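Putative regulator (Escherichia coli O6, PDB 3HFI) probably acts as a transcriptional regulator of the GntR/HutC type, in which this UTRA domain would sense a small effector molecule. Local coordinates at residues I75-G80 / L144-G149; R101-S106 / Q136-S141. All coordinates share one frame; numbering follows the deposited sequence.

Contact 1 (I75-G80 / L144-G149); sequences IELCPG and LPVEFG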
loop_
_atom_site.group_PDB
_atom_site.type_symbol
_atom_site.label_atom_id
_atom_site.label_comp_id
_atom_site.label_asym_id
_atom_site.label_seq_id
_atom_site.Cartn_x
_atom_site.Cartn_y
_atom_site.Cartn_z
ATOM N N ILE A 75 -4.563 -13.478 -16.290
ATOM C CA ILE A 75 -5.680 -14.404 -16.139
ATOM C C ILE A 75 -5.269 -15.887 -16.170
ATOM O O ILE A 75 -5.978 -16.746 -15.638
ATOM C CB ILE A 75 -6.802 -14.087 -17.165
ATOM C CG1 ILE A 75 -6.333 -14.137 -18.599
ATOM C CG2 ILE A 75 -7.314 -12.690 -16.984
ATOM C CD1 ILE A 75 -7.252 -13.229 -19.495
ATOM N N GLU A 76 -4.085 -16.179 -16.708
ATOM C CA GLU A 76 -3.574 -17.568 -16.712
ATOM C C GLU A 76 -3.427 -18.137 -15.309
ATOM O O GLU A 76 -3.532 -19.329 -15.115
ATOM C CB GLU A 76 -2.229 -17.641 -17.403
ATOM C CG GLU A 76 -2.142 -16.846 -18.749
ATOM C CD GLU A 76 -3.291 -17.119 -19.704
ATOM O OE1 GLU A 76 -3.735 -18.306 -19.812
ATOM O OE2 GLU A 76 -3.749 -16.139 -20.379
ATOM N N LEU A 77 -3.236 -17.268 -14.327
ATOM C CA LEU A 77 -3.048 -17.685 -12.949
ATOM C C LEU A 77 -4.351 -17.848 -12.157
ATOM O O LEU A 77 -4.319 -18.428 -11.070
ATOM C CB LEU A 77 -2.149 -16.625 -12.246
ATOM C CG LEU A 77 -0.707 -16.594 -12.767
ATOM C CD1 LEU A 77 0.156 -15.438 -12.132
ATOM C CD2 LEU A 77 -0.097 -18.070 -12.481
ATOM N N CYS A 78 -5.465 -17.293 -12.666
ATOM C CA CYS A 78 -6.785 -17.389 -12.038
ATOM C C CYS A 78 -7.829 -17.727 -13.073
ATOM O O CYS A 78 -8.560 -16.834 -13.580
ATOM C CB CYS A 78 -7.223 -16.142 -11.265
ATOM S SG CYS A 78 -6.289 -14.686 -11.512
ATOM N N PRO A 79 -7.906 -19.038 -13.373
ATOM C CA PRO A 79 -8.995 -19.674 -14.109
ATOM C C PRO A 79 -10.324 -19.202 -13.537
ATOM O O PRO A 79 -10.561 -19.382 -12.324
ATOM C CB PRO A 79 -8.767 -21.179 -13.872
ATOM C CG PRO A 79 -7.282 -21.295 -13.533
ATOM C CD PRO A 79 -6.980 -20.039 -12.788
ATOM N N GLY A 80 -11.106 -18.514 -14.402
ATOM C CA GLY A 80 -12.496 -18.118 -14.108
ATOM C C GLY A 80 -12.723 -16.636 -13.870
ATOM O O GLY A 80 -13.890 -16.187 -13.801
ATOM N N LEU A 144 6.492 -14.309 -9.161
ATOM C CA LEU A 144 5.230 -14.470 -9.846
ATOM C C LEU A 144 4.280 -13.286 -9.579
ATOM O O LEU A 144 3.445 -13.336 -8.680
ATOM C CB LEU A 144 4.606 -15.774 -9.367
ATOM C CG LEU A 144 3.400 -16.396 -10.029
ATOM C CD1 LEU A 144 3.680 -16.629 -11.537
ATOM C CD2 LEU A 144 3.156 -17.754 -9.275
ATOM N N PRO A 145 4.377 -12.218 -10.383
ATOM C CA PRO A 145 3.399 -11.154 -10.380
ATOM C C PRO A 145 2.044 -11.654 -10.852
ATOM O O PRO A 145 1.975 -12.643 -11.583
ATOM C CB PRO A 145 3.987 -10.121 -11.386
ATOM C CG PRO A 145 5.336 -10.533 -11.617
ATOM C CD PRO A 145 5.348 -12.018 -11.456
ATOM N N VAL A 146 0.967 -11.045 -10.357
ATOM C CA VAL A 146 -0.380 -11.404 -10.793
ATOM C C VAL A 146 -1.163 -10.196 -11.316
ATOM O O VAL A 146 -2.038 -10.353 -12.174
ATOM C CB VAL A 146 -1.190 -12.120 -9.725
ATOM C CG1 VAL A 146 -1.419 -11.261 -8.451
ATOM C CG2 VAL A 146 -2.563 -12.580 -10.322
ATOM N N GLU A 147 -0.850 -8.992 -10.833
ATOM C CA GLU A 147 -1.670 -7.831 -11.171
ATOM C C GLU A 147 -0.832 -6.596 -11.157
ATOM O O GLU A 147 0.089 -6.500 -10.335
ATOM C CB GLU A 147 -2.850 -7.687 -10.198
ATOM C CG GLU A 147 -3.894 -6.614 -10.561
ATOM C CD GLU A 147 -3.575 -5.234 -10.030
ATOM O OE1 GLU A 147 -2.974 -5.126 -8.934
ATOM O OE2 GLU A 147 -3.953 -4.239 -10.669
ATOM N N PHE A 148 -1.126 -5.680 -12.092
ATOM C CA PHE A 148 -0.411 -4.403 -12.282
ATOM C C PHE A 148 -1.476 -3.322 -12.377
ATOM O O PHE A 148 -2.277 -3.299 -13.330
ATOM C CB PHE A 148 0.459 -4.411 -13.563
ATOM C CG PHE A 148 1.172 -3.127 -13.808
ATOM C CD1 PHE A 148 2.086 -2.647 -12.883
ATOM C CD2 PHE A 148 0.919 -2.375 -14.932
ATOM C CE1 PHE A 148 2.721 -1.464 -13.069
ATOM C CE2 PHE A 148 1.569 -1.136 -15.122
ATOM C CZ PHE A 148 2.460 -0.720 -14.232
ATOM N N GLY A 149 -1.524 -2.476 -11.355
ATOM C CA GLY A 149 -2.536 -1.449 -11.215
ATOM C C GLY A 149 -1.984 -0.055 -11.351
ATOM O O GLY A 149 -0.850 0.230 -10.941
#

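Contact 2 (R101-S106 / Q136-S141); sequences RKIRYS and QLVFFS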
loop_
_atom_site.group_PDB
_atom_site.type_symbol
_atom_site.label_atom_id
_atom_site.label_comp_id
_atom_site.label_asym_id
_atom_site.label_seq_id
_atom_site.Cartn_x
_atom_site.Cartn_y
_atom_site.Cartn_z
ATOM N N ARG A 101 -3.783 -19.204 -4.325
ATOM C CA ARG A 101 -2.487 -18.658 -3.944
ATOM C C ARG A 101 -2.731 -17.443 -3.051
ATOM O O ARG A 101 -3.731 -16.777 -3.239
ATOM C CB ARG A 101 -1.711 -18.229 -5.169
ATOM C CG ARG A 101 -1.276 -19.355 -6.039
ATOM C CD ARG A 101 -0.508 -18.855 -7.311
ATOM N NE ARG A 101 -0.182 -19.974 -8.231
ATOM C CZ ARG A 101 0.972 -20.623 -8.241
ATOM N NH1 ARG A 101 1.912 -20.304 -7.361
ATOM N NH2 ARG A 101 1.181 -21.625 -9.092
ATOM N N LYS A 102 -1.833 -17.147 -2.104
ATOM C CA LYS A 102 -1.915 -15.945 -1.312
ATOM C C LYS A 102 -1.074 -14.876 -1.967
ATOM O O LYS A 102 -0.027 -15.151 -2.512
ATOM C CB LYS A 102 -1.455 -16.200 0.154
ATOM C CG LYS A 102 -2.479 -17.066 0.949
ATOM C CD LYS A 102 -1.868 -18.092 1.924
ATOM C CE LYS A 102 -2.647 -19.495 1.913
ATOM N NZ LYS A 102 -2.176 -20.667 2.863
ATOM N N ILE A 103 -1.555 -13.643 -1.899
ATOM C CA ILE A 103 -0.764 -12.447 -2.181
ATOM C C ILE A 103 0.212 -12.143 -1.069
ATOM O O ILE A 103 -0.179 -11.968 0.074
ATOM C CB ILE A 103 -1.693 -11.252 -2.454
ATOM C CG1 ILE A 103 -2.472 -11.543 -3.764
ATOM C CG2 ILE A 103 -0.895 -9.928 -2.529
ATOM C CD1 ILE A 103 -3.577 -10.569 -4.002
ATOM N N ARG A 104 1.498 -12.133 -1.408
ATOM C CA ARG A 104 2.556 -11.977 -0.487
ATOM C C ARG A 104 3.406 -10.733 -0.595
ATOM O O ARG A 104 4.084 -10.431 0.391
ATOM C CB ARG A 104 3.492 -13.172 -0.553
ATOM C CG ARG A 104 2.753 -14.505 -0.341
ATOM C CD ARG A 104 3.741 -15.635 -0.229
ATOM N NE ARG A 104 3.020 -16.894 -0.241
ATOM C CZ ARG A 104 2.613 -17.539 0.832
ATOM N NH1 ARG A 104 2.904 -17.072 2.059
ATOM N NH2 ARG A 104 1.940 -18.698 0.684
ATOM N N TYR A 105 3.378 -10.045 -1.735
ATOM C CA TYR A 105 4.142 -8.823 -1.948
ATOM C C TYR A 105 3.461 -7.856 -2.865
ATOM O O TYR A 105 2.705 -8.239 -3.782
ATOM C CB TYR A 105 5.532 -9.025 -2.592
ATOM C CG TYR A 105 6.363 -10.108 -1.985
ATOM C CD1 TYR A 105 7.379 -9.798 -1.044
ATOM C CD2 TYR A 105 6.188 -11.436 -2.349
ATOM C CE1 TYR A 105 8.163 -10.811 -0.463
ATOM C CE2 TYR A 105 6.982 -12.442 -1.791
ATOM C CZ TYR A 105 7.951 -12.118 -0.849
ATOM O OH TYR A 105 8.718 -13.116 -0.276
ATOM N N SER A 106 3.872 -6.615 -2.686
ATOM C CA SER A 106 3.356 -5.423 -3.331
ATOM C C SER A 106 4.541 -4.483 -3.520
ATOM O O SER A 106 5.329 -4.329 -2.583
ATOM C CB SER A 106 2.521 -4.664 -2.291
ATOM O OG SER A 106 1.411 -4.397 -2.924
ATOM N N GLN A 136 1.241 0.066 -9.079
ATOM C CA GLN A 136 1.419 -0.940 -8.076
ATOM C C GLN A 136 1.478 -2.302 -8.714
ATOM O O GLN A 136 0.612 -2.661 -9.525
ATOM C CB GLN A 136 0.227 -0.922 -7.144
ATOM C CG GLN A 136 0.381 -1.942 -6.002
ATOM C CD GLN A 136 -0.779 -1.949 -5.085
ATOM O OE1 GLN A 136 -1.927 -2.278 -5.503
ATOM N NE2 GLN A 136 -0.528 -1.564 -3.802
ATOM N N LEU A 137 2.474 -3.071 -8.343
ATOM C CA LEU A 137 2.641 -4.418 -8.845
ATOM C C LEU A 137 2.381 -5.325 -7.649
ATOM O O LEU A 137 2.978 -5.147 -6.632
ATOM C CB LEU A 137 4.062 -4.598 -9.416
ATOM C CG LEU A 137 4.369 -5.846 -10.239
ATOM C CD1 LEU A 137 3.362 -6.083 -11.348
ATOM C CD2 LEU A 137 5.791 -5.825 -10.809
ATOM N N VAL A 138 1.515 -6.311 -7.832
ATOM C CA VAL A 138 1.052 -7.247 -6.804
ATOM C C VAL A 138 1.483 -8.660 -7.191
ATOM O O VAL A 138 1.342 -9.044 -8.348
ATOM C CB VAL A 138 -0.492 -7.140 -6.636
ATOM C CG1 VAL A 138 -1.008 -8.141 -5.574
ATOM C CG2 VAL A 138 -0.881 -5.672 -6.234
ATOM N N PHE A 139 2.052 -9.410 -6.226
ATOM C CA PHE A 139 2.731 -10.679 -6.464
ATOM C C PHE A 139 2.143 -11.747 -5.568
ATOM O O PHE A 139 1.836 -11.490 -4.389
ATOM C CB PHE A 139 4.187 -10.628 -6.059
ATOM C CG PHE A 139 5.052 -9.687 -6.849
ATOM C CD1 PHE A 139 6.010 -10.175 -7.710
ATOM C CD2 PHE A 139 4.996 -8.328 -6.626
ATOM C CE1 PHE A 139 6.880 -9.300 -8.381
ATOM C CE2 PHE A 139 5.843 -7.427 -7.277
ATOM C CZ PHE A 139 6.802 -7.926 -8.164
ATOM N N PHE A 140 2.045 -12.965 -6.104
ATOM C CA PHE A 140 1.900 -14.139 -5.279
ATOM C C PHE A 140 3.212 -14.564 -4.651
ATOM O O PHE A 140 3.284 -14.962 -3.507
ATOM C CB PHE A 140 1.420 -15.279 -6.150
ATOM C CG PHE A 140 -0.002 -15.152 -6.614
ATOM C CD1 PHE A 140 -1.024 -14.774 -5.740
ATOM C CD2 PHE A 140 -0.325 -15.448 -7.927
ATOM C CE1 PHE A 140 -2.339 -14.702 -6.194
ATOM C CE2 PHE A 140 -1.663 -15.415 -8.379
ATOM C CZ PHE A 140 -2.650 -15.043 -7.519
ATOM N N SER A 141 4.267 -14.562 -5.419
ATOM C CA SER A 141 5.542 -14.924 -4.884
ATOM C C SER A 141 6.485 -13.948 -5.500
ATOM O O SER A 141 6.126 -13.245 -6.456
ATOM C CB SER A 141 5.960 -16.352 -5.250
ATOM O OG SER A 141 6.227 -16.465 -6.649
#

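Contact 1 (I75-G80 / L144-G149)
Leu77 closes on Leu144 and Val146 where the 3-10 turn of 75-77 packs against strand 144-153, a central strand of the antiparallel sheet of this UTRA domain. One methyl does nearly all the touching. CD1 of Leu77 lies 3.4 Å from the carbonyl O of Pro145 and 3.8 Å from CD1 of Leu144, and it reaches the flank of Val146 at CB, 4.3 Å away. The isobutyl groups of Leu77 and Leu144 do not meet end on; they slide past each other in opposite directions, with CD2 of Leu77 a second and looser neighbour of the same Leu144 methyl. With CG anti to the backbone N (chi1 -169°), Leu144 sends CD1 to Leu77. Branched aliphatic chains suit both places, since all the contacts between the segments are apolar apart from that carbonyl.

Val146 belongs to a classic beta bulge: it and Glu147 both face Val138 on the neighbouring strand. Its compact side chain also packs against Ile95 of helix 91-99 and against Phe140, while Cys78 rests on Leu98 of that helix, so turn, strand and helix share one apolar layer. The turn keeps its shape through a backbone hydrogen bond from Cys78 N to Ile75 O, 3.1 Å long. Following it in the chain, Cys78 adds the outlying edge of the contact, its small, weakly polar thiol grazing the valine, with SG 4.4 Å from CG2 of Val146.

Contact 2 (R101-S106 / Q136-S141)
The ring of Phe140 takes the aliphatic part of Arg101 over one face: CB stands 3.7 Å from the ring centroid, only 16° off the normal, a CH-pi contact, and CD follows over CD2 at 3.5 Å. Extended from CG to NE, the arginine chain crosses the phenylalanine at about a right angle. At the ring's edge, near its plane, lies Lys102 O, 3.4 Å from CD1, while Ile103 CG1 approaches obliquely. An arginine fits this exposed position because its methylenes can cover an aromatic ring while its charged end continues beyond it. The Phe139 ring has Tyr105 O at its edge, in plane. Phe140 O lies alongside the Arg104 chain, closest to CG at 3.2 Å and near the plane of the guanidinium, one face of which has Lys102 CB off toward its rim.

Along the backbone, Phe139 O accepts a bond from Arg104 N (3.1 Å, in the carbonyl plane) and a weak one from Tyr105 N, while Phe139 N donates to Tyr105 O at 2.8 Å. Beta-branched Ile103 and Val138 pack compactly, CG2 to CG1 at 3.5 Å, and Leu160 of the second subunit covers both. Tyr159 and Gly161 of that subunit hold the Gln136 amide. Tyr105 and Ser106 also pair with a strand of the second subunit, continuing the sheet across the dimer interface. Arg104 and Tyr105 both face Phe139, a classic beta bulge where strand 105-114 begins to pair antiparallel with the end of strand 130-139.

Contacts 1 and 2 have centres about 10 Å apart and meet through adjacent strands of one antiparallel sheet, 130-139 and 144-153, which follow each other in the chain. Probable backbone hydrogen bonds tie them together: Val146 N to Val138 O at 2.9 Å, and Gln136 N to Gly149 O at 2.8 Å. At the start of strand 144-153, Leu144 CD2 packs 3.4 Å from Arg101 NH1. Phe140 of contact 2 touches both Leu77 and Val146 of contact 1, joining their apolar layers. Along the chain, 101-106/136-141 is nested within the loop closed by 75-80/144-149. Contact 2 reaches the second subunit, whereas no other chain of the assembly touches contact 1.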